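Local coordinates for protein DNA polymerase III subunit beta (Caulobacter crescentus, PDB 5WCE) that probably tethers DNA polymerases and other proteins to DNA as a ring-shaped head-to-tail homodimer, giving replication its processivity, at residues 277-280 against 281-284; 214-217 against 218-222; 12-15 against 16-20. All coordinates share one frame; numbering follows the deposited sequence. Where two conformers were deposited one is given.

Contact 1: 277-280 against 281-284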
ATOM      1  N   ALA A 277      -4.550  17.945 -18.075  1.00 22.74           N
ATOM      2  CA  ALA A 277      -4.411  17.238 -16.838  1.00 23.13           C
ATOM      3  C   ALA A 277      -2.914  17.078 -16.443  1.00 24.22           C
ATOM      4  O   ALA A 277      -2.549  17.278 -15.290  1.00 22.99           O
ATOM      5  CB  ALA A 277      -5.086  15.874 -16.930  1.00 22.55           C
ATOM      6  N   LYS A 278      -2.065  16.754 -17.420  1.00 25.63           N
ATOM      7  CA  LYS A 278      -0.631  16.618 -17.150  1.00 26.39           C
ATOM      8  C   LYS A 278      -0.028  17.911 -16.699  1.00 24.69           C
ATOM      9  O   LYS A 278       0.803  17.910 -15.784  1.00 24.08           O
ATOM     10  CB  LYS A 278       0.132  16.035 -18.348  1.00 28.80           C
ATOM     11  CG  LYS A 278      -0.074  14.537 -18.417  1.00 31.67           C
ATOM     12  CD  LYS A 278       0.452  13.983 -19.718  1.00 35.57           C
ATOM     13  CE  LYS A 278       0.235  12.482 -19.755  1.00 38.00           C
ATOM     14  NZ  LYS A 278       0.486  12.097 -21.165  1.00 40.42           N
ATOM     15  N   ALA A 279      -0.480  19.011 -17.299  1.00 23.59           N
ATOM     16  CA  ALA A 279      -0.011  20.336 -16.921  1.00 22.73           C
ATOM     17  C   ALA A 279      -0.477  20.708 -15.535  1.00 21.84           C
ATOM     18  O   ALA A 279       0.330  21.172 -14.755  1.00 22.10           O
ATOM     19  CB  ALA A 279      -0.418  21.390 -17.930  1.00 22.65           C
ATOM     20  N   VAL A 280      -1.762  20.529 -15.225  1.00 19.71           N
ATOM     21  CA  VAL A 280      -2.258  20.757 -13.875  1.00 20.17           C
ATOM     22  C   VAL A 280      -1.465  19.945 -12.844  1.00 21.51           C
ATOM     23  O   VAL A 280      -1.072  20.463 -11.828  1.00 21.36           O
ATOM     24  CB  VAL A 280      -3.753  20.415 -13.721  1.00 19.25           C
ATOM     25  CG1 VAL A 280      -4.203  20.566 -12.268  1.00 19.56           C
ATOM     26  CG2 VAL A 280      -4.595  21.340 -14.614  1.00 18.92           C
ATOM     27  N   ASP A 281      -1.303  18.658 -13.107  1.00 22.98           N
ATOM     28  CA  ASP A 281      -0.547  17.778 -12.240  1.00 25.77           C
ATOM     29  C   ASP A 281       0.901  18.258 -12.056  1.00 25.52           C
ATOM     30  O   ASP A 281       1.400  18.306 -10.917  1.00 25.83           O
ATOM     31  CB  ASP A 281      -0.615  16.366 -12.823  1.00 28.11           C
ATOM     32  CG  ASP A 281      -0.037  15.314 -11.902  1.00 32.56           C
ATOM     33  OD1 ASP A 281      -0.082  15.487 -10.685  1.00 37.55           O
ATOM     34  OD2 ASP A 281       0.499  14.331 -12.433  1.00 34.53           O
ATOM     35  N   ARG A 282       1.560  18.674 -13.138  1.00 24.79           N
ATOM     36  CA  ARG A 282       2.888  19.257 -13.028  1.00 26.06           C
ATOM     37  C   ARG A 282       2.975  20.457 -12.100  1.00 26.26           C
ATOM     38  O   ARG A 282       3.791  20.474 -11.159  1.00 24.85           O
ATOM     39  CB  ARG A 282       3.444  19.692 -14.387  1.00 27.03           C
ATOM     40  CG  ARG A 282       4.265  18.667 -15.068  1.00 28.49           C
ATOM     41  CD  ARG A 282       4.985  19.251 -16.248  1.00 28.55           C
ATOM     42  NE  ARG A 282       4.035  19.542 -17.321  1.00 27.40           N
ATOM     43  CZ  ARG A 282       3.522  18.655 -18.169  1.00 27.20           C
ATOM     44  NH1 ARG A 282       3.842  17.367 -18.101  1.00 27.87           N
ATOM     45  NH2 ARG A 282       2.670  19.080 -19.104  1.00 27.16           N
ATOM     46  N   VAL A 283       2.155  21.488 -12.375  1.00 25.28           N
ATOM     47  CA  VAL A 283       2.262  22.731 -11.606  1.00 25.91           C
ATOM     48  C   VAL A 283       1.859  22.518 -10.151  1.00 27.00           C
ATOM     49  O   VAL A 283       2.409  23.188  -9.278  1.00 29.52           O
ATOM     50  CB  VAL A 283       1.499  23.895 -12.240  1.00 24.97           C
ATOM     51  CG1 VAL A 283       2.123  24.261 -13.574  1.00 25.93           C
ATOM     52  CG2 VAL A 283       0.030  23.612 -12.395  1.00 23.82           C
ATOM     53  N   ALA A 284       0.962  21.571  -9.887  1.00 26.33           N
ATOM     54  CA  ALA A 284       0.547  21.261  -8.513  1.00 28.01           C
ATOM     55  C   ALA A 284       1.632  20.554  -7.657  1.00 29.85           C
ATOM     56  O   ALA A 284       1.574  20.586  -6.435  1.00 29.09           O
ATOM     57  CB  ALA A 284      -0.715  20.417  -8.518  1.00 27.09           C
TER
HETATM   58  O   HOH W   1       1.932  15.429 -15.093  1.00 30.07           O
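Arg282 folds back over Lys278 and Ala279 one turn earlier on helix 273-284, an alpha-helix of the C-terminal domain in the three-domain sliding-clamp subunit. Four i to i+4 backbone bonds carry this part of the helix: Asp281 N to Ala277 O, Arg282 N to Lys278 O, Val283 N to Ala279 O and Ala284 N to Val280 O. The third is the straightest, with Val283 N 3.0 Å from Ala279 O and an angle of 171° at the hydrogen. The Arg282 side chain packs by a bend at chi3 (-71°) that turns its guanidinium back along the helix, and one face of the group lies over Lys278 O, which sits 3.7 Å from CZ. NH1 approaches Lys278 CB at 3.9 Å, while NH2 reaches Ala279 CB at 4.0 Å. Among the charged groups, Arg282 NE is salt-bridged to Glu317 on strand 314-320, and NH1 donates to the backbone O of Lys87 in the second subunit, so one guanidinium spans the dimer interface. Asp281 OD1 forms a salt bridge with NZ of that same Lys87 of the second subunit. Lys278 also runs toward the start of the helix, and its NZ forms a salt bridge with Asp274. The apolar side chains of Ala279, Val280 and Val283 pack on Leu305 of strand 302-308, fixing the helix against its own domain's sheet. Water completes the polar set: a single molecule donates to Lys278 O at 2.8 Å and to Asp281 OD2 at 3.2 Å, bridging a backbone carbonyl to a carboxylate one turn on.

Contact 2: 214-217 against 218-222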
ATOM      1  N   ALA A 214     -19.781   1.392  -1.944  1.00 20.74           N
ATOM      2  CA  ALA A 214     -18.484   0.779  -2.060  1.00 21.69           C
ATOM      3  C   ALA A 214     -18.621  -0.746  -2.069  1.00 22.18           C
ATOM      4  O   ALA A 214     -18.059  -1.427  -2.928  1.00 22.18           O
ATOM      5  CB  ALA A 214     -17.573   1.229  -0.940  1.00 22.05           C
ATOM      6  N   GLU A 215     -19.429  -1.259  -1.141  1.00 24.82           N
ATOM      7  CA  GLU A 215     -19.627  -2.685  -1.009  1.00 25.34           C
ATOM      8  C   GLU A 215     -20.420  -3.223  -2.181  1.00 23.55           C
ATOM      9  O   GLU A 215     -20.076  -4.286  -2.714  1.00 22.41           O
ATOM     10  CB  GLU A 215     -20.290  -3.023   0.339  1.00 28.64           C
ATOM     11  CG  GLU A 215     -19.398  -2.728   1.540  1.00 33.09           C
ATOM     12  CD  GLU A 215     -18.074  -3.462   1.433  1.00 38.41           C
ATOM     13  OE1 GLU A 215     -18.154  -4.668   1.209  1.00 40.10           O
ATOM     14  OE2 GLU A 215     -16.983  -2.828   1.478  1.00 45.00           O
ATOM     15  N   ALA A 216     -21.467  -2.499  -2.616  1.00 22.03           N
ATOM     16  CA  ALA A 216     -22.178  -2.888  -3.841  1.00 21.78           C
ATOM     17  C   ALA A 216     -21.288  -2.935  -5.079  1.00 21.92           C
ATOM     18  O   ALA A 216     -21.361  -3.873  -5.898  1.00 20.98           O
ATOM     19  CB  ALA A 216     -23.415  -1.973  -4.107  1.00 21.95           C
ATOM     20  N   ARG A 217     -20.445  -1.919  -5.210  1.00 22.13           N
ATOM     21  CA  ARG A 217     -19.550  -1.837  -6.337  1.00 22.54           C
ATOM     22  C   ARG A 217     -18.561  -3.018  -6.320  1.00 23.51           C
ATOM     23  O   ARG A 217     -18.283  -3.583  -7.365  1.00 24.79           O
ATOM     24  CB  ARG A 217     -18.787  -0.487  -6.289  1.00 22.41           C
ATOM     25  CG  ARG A 217     -17.775  -0.290  -7.432  1.00 22.53           C
ATOM     26  CD  ARG A 217     -18.430  -0.366  -8.801  1.00 22.98           C
ATOM     27  NE  ARG A 217     -17.407  -0.237  -9.810  1.00 24.19           N
ATOM     28  CZ  ARG A 217     -16.688  -1.224 -10.331  1.00 25.81           C
ATOM     29  NH1 ARG A 217     -16.866  -2.463  -9.929  1.00 27.81           N
ATOM     30  NH2 ARG A 217     -15.788  -0.969 -11.285  1.00 26.05           N
ATOM     31  N   ARG A 218     -18.064  -3.392  -5.144  1.00 24.79           N
ATOM     32  CA  ARG A 218     -17.187  -4.588  -5.008  1.00 27.25           C
ATOM     33  C   ARG A 218     -17.879  -5.866  -5.489  1.00 27.04           C
ATOM     34  O   ARG A 218     -17.366  -6.601  -6.317  1.00 25.35           O
ATOM     35  CB  ARG A 218     -16.720  -4.712  -3.552  1.00 29.95           C
ATOM     36  CG  ARG A 218     -15.588  -5.693  -3.358  1.00 34.03           C
ATOM     37  CD  ARG A 218     -15.230  -5.986  -1.895  1.00 37.49           C
ATOM     38  NE  ARG A 218     -15.277  -4.798  -1.033  1.00 43.72           N
ATOM     39  CZ  ARG A 218     -14.325  -3.857  -0.878  1.00 47.06           C
ATOM     40  NH1 ARG A 218     -13.141  -3.895  -1.515  1.00 50.53           N
ATOM     41  NH2 ARG A 218     -14.566  -2.853  -0.048  1.00 46.78           N
ATOM     42  N   LEU A 219     -19.105  -6.078  -5.009  1.00 26.58           N
ATOM     43  CA  LEU A 219     -19.893  -7.228  -5.444  1.00 27.82           C
ATOM     44  C   LEU A 219     -20.232  -7.233  -6.922  1.00 28.26           C
ATOM     45  O   LEU A 219     -20.338  -8.312  -7.567  1.00 27.94           O
ATOM     46  CB  LEU A 219     -21.171  -7.343  -4.593  1.00 26.54           C
ATOM     47  CG  LEU A 219     -20.902  -7.710  -3.121  1.00 26.88           C
ATOM     48  CD1 LEU A 219     -22.115  -7.521  -2.208  1.00 26.08           C
ATOM     49  CD2 LEU A 219     -20.406  -9.150  -2.945  1.00 27.20           C
ATOM     50  N   MET A 220     -20.437  -6.039  -7.491  1.00 29.85           N
ATOM     51  CA  MET A 220     -20.598  -5.921  -8.934  1.00 30.48           C
ATOM     52  C   MET A 220     -19.438  -6.466  -9.736  1.00 35.03           C
ATOM     53  O   MET A 220     -19.670  -6.866 -10.857  1.00 35.64           O
ATOM     54  CB  MET A 220     -20.808  -4.468  -9.342  1.00 28.96           C
ATOM     55  CG  MET A 220     -22.218  -4.050  -9.111  1.00 28.43           C
ATOM     56  SD  MET A 220     -22.436  -2.295  -9.392  1.00 26.54           S
ATOM     57  CE  MET A 220     -23.492  -1.935  -7.991  1.00 26.22           C
ATOM     58  N   GLU A 221     -18.216  -6.487  -9.181  1.00 38.01           N
ATOM     59  CA  GLU A 221     -17.076  -7.017  -9.936  0.50 40.68           C
ATOM     60  C   GLU A 221     -17.258  -8.511 -10.273  1.00 43.75           C
ATOM     61  O   GLU A 221     -16.766  -8.947 -11.302  1.00 47.67           O
ATOM     62  CB  GLU A 221     -15.718  -6.721  -9.299  0.50 38.96           C
ATOM     63  CG  GLU A 221     -14.638  -6.449 -10.356  0.50 39.60           C
ATOM     64  CD  GLU A 221     -14.722  -5.053 -10.978  0.50 39.27           C
ATOM     65  OE1 GLU A 221     -13.992  -4.158 -10.526  0.50 38.56           O
ATOM     66  OE2 GLU A 221     -15.521  -4.822 -11.903  0.50 38.73           O
ATOM     67  N   SER A 222     -17.997  -9.265  -9.448  1.00 45.83           N
ATOM     68  CA  SER A 222     -18.247 -10.711  -9.657  1.00 45.70           C
ATOM     69  C   SER A 222     -19.673 -11.029 -10.143  1.00 48.24           C
ATOM     70  O   SER A 222     -20.035 -12.215 -10.210  1.00 50.88           O
ATOM     71  CB  SER A 222     -18.048 -11.454  -8.331  1.00 47.95           C
ATOM     72  OG  SER A 222     -16.807 -11.195  -7.676  1.00 52.77           O
TER
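With chi2 at -56°, the Glu215 chain bends so that its carboxylate swings round to Arg218, whose own bend at chi3 (-40°) brings the guanidinium alongside. The two run side by side. NH2 of Arg218 donates to OE2 of Glu215 at 2.9 Å, in a nearly straight bond that lies in the guanidinium plane and arrives on the syn side, tilted 28° from the carboxylate plane. This salt bridge lies near Ser26, which both side chains touch. Helix 210-220 belongs to the central domain of the clamp, and Ala216, Leu219 and Met220 form an apolar side: Met220 bends at chi3 to bring CE within 3.9 Å of Ala216 CB, and also packs on Leu143, Ile144 and Ile147 of helix 140-148. Arg217 NH1 lies 3.4 Å from both OE1 and OE2 of Glu221; these weak bonds are doubtful, since Glu221 was modelled in two conformers, in one of which the carboxylate stands at the guanidinium edge, the planes perpendicular. The firmer anchor of Arg217 is the salt bridge from NE to Asp148. Toward the helix end the weak Glu221 N to Arg217 O bond, 3.4 Å, is accompanied by a shorter one from Glu221 N to Arg218 O.

Contact 3: 12-15 against 16-20; sequences IERA and ALLKA
Ile12, the last residue but one of strand 9-13, reaches over the first turn of the helix that follows. From CB its two branches part. CG1 stands anti to the backbone N (chi1 -177°), which carries it toward the helix, 4.1 Å from Ala16 CB. CG2 meets Leu17 CD2 at 3.9 Å. At the tip, CD1 rests 3.9 Å from Leu17 CA, with the Ile12 and Leu17 side chains crossing at about a right angle. A serine here would probably open a gap beside Ala16 and Leu17 and weaken the apolar seam between strand and helix. Glu13 sits at the N-cap position, and its carbonyl O accepts Leu17 N at 2.9 Å, the first of the successive backbone bonds here. On another side of the turn, Arg14 and Leu18 lie parallel: Leu18 CD2 presses on one face of the guanidinium, 3.6 Å from Arg14 NH2, while that NH2 donates to the backbone O of Arg86. Leu18 and Leu17 also touch Val85, joining this turn to helix 78-87. The result is a pair of helices packed together and backed by sheet, the plan repeated in each domain of the DNA clamp fold and seen here in the N-terminal one.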
ATOM      1  N   ILE A  12     -18.259 -28.762   3.166  1.00 25.30           N
ATOM      2  CA  ILE A  12     -18.293 -27.796   2.082  1.00 24.94           C
ATOM      3  C   ILE A  12     -16.925 -27.686   1.435  1.00 26.26           C
ATOM      4  O   ILE A  12     -15.882 -27.771   2.122  1.00 24.85           O
ATOM      5  CB  ILE A  12     -18.816 -26.414   2.586  1.00 23.62           C
ATOM      6  CG1 ILE A  12     -18.914 -25.417   1.448  1.00 22.88           C
ATOM      7  CG2 ILE A  12     -17.952 -25.845   3.707  1.00 22.97           C
ATOM      8  CD1 ILE A  12     -19.631 -24.159   1.833  1.00 22.43           C
ATOM      9  N   GLU A  13     -16.915 -27.505   0.112  1.00 27.54           N
ATOM     10  CA  GLU A  13     -15.651 -27.331  -0.598  1.00 29.40           C
ATOM     11  C   GLU A  13     -15.006 -26.012  -0.211  1.00 27.01           C
ATOM     12  O   GLU A  13     -15.673 -24.991  -0.103  1.00 25.65           O
ATOM     13  CB  GLU A  13     -15.836 -27.436  -2.122  1.00 32.10           C
ATOM     14  CG  GLU A  13     -16.201 -28.874  -2.505  1.00 35.50           C
ATOM     15  CD  GLU A  13     -16.415 -29.082  -4.008  1.00 38.74           C
ATOM     16  OE1 GLU A  13     -16.564 -28.105  -4.797  1.00 41.06           O
ATOM     17  OE2 GLU A  13     -16.453 -30.273  -4.387  1.00 43.10           O
ATOM     18  N   ARG A  14     -13.685 -26.054  -0.022  1.00 27.25           N
ATOM     19  CA  ARG A  14     -12.900 -24.862   0.353  1.00 26.01           C
ATOM     20  C   ARG A  14     -13.237 -23.691  -0.592  1.00 25.46           C
ATOM     21  O   ARG A  14     -13.512 -22.608  -0.117  1.00 23.74           O
ATOM     22  CB  ARG A  14     -11.394 -25.159   0.361  1.00 26.98           C
ATOM     23  CG  ARG A  14     -10.532 -23.903   0.523  1.00 27.28           C
ATOM     24  CD  ARG A  14      -9.057 -24.208   0.342  1.00 29.38           C
ATOM     25  NE  ARG A  14      -8.296 -22.974   0.378  1.00 29.85           N
ATOM     26  CZ  ARG A  14      -8.114 -22.145  -0.641  1.00 30.49           C
ATOM     27  NH1 ARG A  14      -8.615 -22.392  -1.841  1.00 31.10           N
ATOM     28  NH2 ARG A  14      -7.428 -21.039  -0.450  1.00 30.41           N
ATOM     29  N   ALA A  15     -13.230 -23.928  -1.911  1.00 25.81           N
ATOM     30  CA  ALA A  15     -13.434 -22.837  -2.855  1.00 26.16           C
ATOM     31  C   ALA A  15     -14.807 -22.200  -2.665  1.00 24.80           C
ATOM     32  O   ALA A  15     -14.919 -20.976  -2.658  1.00 23.84           O
ATOM     33  CB  ALA A  15     -13.230 -23.285  -4.290  1.00 27.55           C
ATOM     34  N   ALA A  16     -15.837 -23.024  -2.449  1.00 25.34           N
ATOM     35  CA  ALA A  16     -17.187 -22.497  -2.192  1.00 24.36           C
ATOM     36  C   ALA A  16     -17.306 -21.720  -0.899  1.00 23.23           C
ATOM     37  O   ALA A  16     -17.983 -20.669  -0.808  1.00 22.13           O
ATOM     38  CB  ALA A  16     -18.202 -23.631  -2.195  1.00 25.25           C
ATOM     39  N   LEU A  17     -16.689 -22.256   0.137  1.00 22.05           N
ATOM     40  CA  LEU A  17     -16.707 -21.641   1.451  1.00 21.45           C
ATOM     41  C   LEU A  17     -15.972 -20.315   1.398  1.00 20.95           C
ATOM     42  O   LEU A  17     -16.458 -19.303   1.918  1.00 21.00           O
ATOM     43  CB  LEU A  17     -16.026 -22.580   2.476  1.00 21.57           C
ATOM     44  CG  LEU A  17     -15.928 -22.089   3.912  1.00 21.00           C
ATOM     45  CD1 LEU A  17     -17.250 -21.614   4.460  1.00 20.68           C
ATOM     46  CD2 LEU A  17     -15.324 -23.206   4.777  1.00 21.47           C
ATOM     47  N   LEU A  18     -14.824 -20.320   0.749  1.00 21.87           N
ATOM     48  CA  LEU A  18     -13.998 -19.129   0.614  1.00 22.81           C
ATOM     49  C   LEU A  18     -14.679 -18.041  -0.159  1.00 22.96           C
ATOM     50  O   LEU A  18     -14.605 -16.888   0.241  1.00 22.39           O
ATOM     51  CB  LEU A  18     -12.660 -19.463  -0.038  1.00 24.55           C
ATOM     52  CG  LEU A  18     -11.576 -18.409  -0.129  1.00 24.97           C
ATOM     53  CD1 LEU A  18     -11.182 -17.927   1.256  1.00 25.24           C
ATOM     54  CD2 LEU A  18     -10.364 -19.014  -0.818  1.00 27.06           C
ATOM     55  N   LYS A  19     -15.376 -18.420  -1.228  1.00 23.87           N
ATOM     56  CA  LYS A  19     -16.067 -17.441  -2.098  1.00 24.47           C
ATOM     57  C   LYS A  19     -17.138 -16.698  -1.310  1.00 23.32           C
ATOM     58  O   LYS A  19     -17.215 -15.445  -1.331  1.00 23.77           O
ATOM     59  CB  LYS A  19     -16.620 -18.141  -3.331  1.00 26.57           C
ATOM     60  CG  LYS A  19     -17.456 -17.259  -4.276  1.00 28.47           C
ATOM     61  CD  LYS A  19     -17.817 -18.011  -5.554  1.00 31.51           C
ATOM     62  CE  LYS A  19     -19.226 -17.722  -6.045  1.00 33.93           C
ATOM     63  NZ  LYS A  19     -19.314 -18.221  -7.454  1.00 36.81           N
ATOM     64  N   ALA A  20     -17.949 -17.460  -0.577  1.00 21.95           N
ATOM     65  CA  ALA A  20     -18.976 -16.871   0.294  1.00 21.86           C
ATOM     66  C   ALA A  20     -18.459 -16.003   1.428  1.00 21.52           C
ATOM     67  O   ALA A  20     -18.973 -14.880   1.681  1.00 20.52           O
ATOM     68  CB  ALA A  20     -19.896 -17.955   0.829  1.00 21.05           C
TER

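The three contacts sample one helix from each domain of the clamp subunit, in chain order contact 3 (N-terminal), contact 2 (central) and contact 1 (C-terminal). None touches another. Contacts 2 and 3 are neighbours, their centres 19 Å apart and nearest atoms about 7 Å. The centre of contact 1 lies 32 Å from that of contact 2 and 47 Å from that of contact 3. Contact 1 alone meets the second subunit, at its Lys87 and Ser112. Helix 78-87 packs against contact 3, consistent with contact 3 lying just behind the joint, on the domain that faces contact 1 of the other subunit. As in other beta clamps, the three helices probably line the DNA channel.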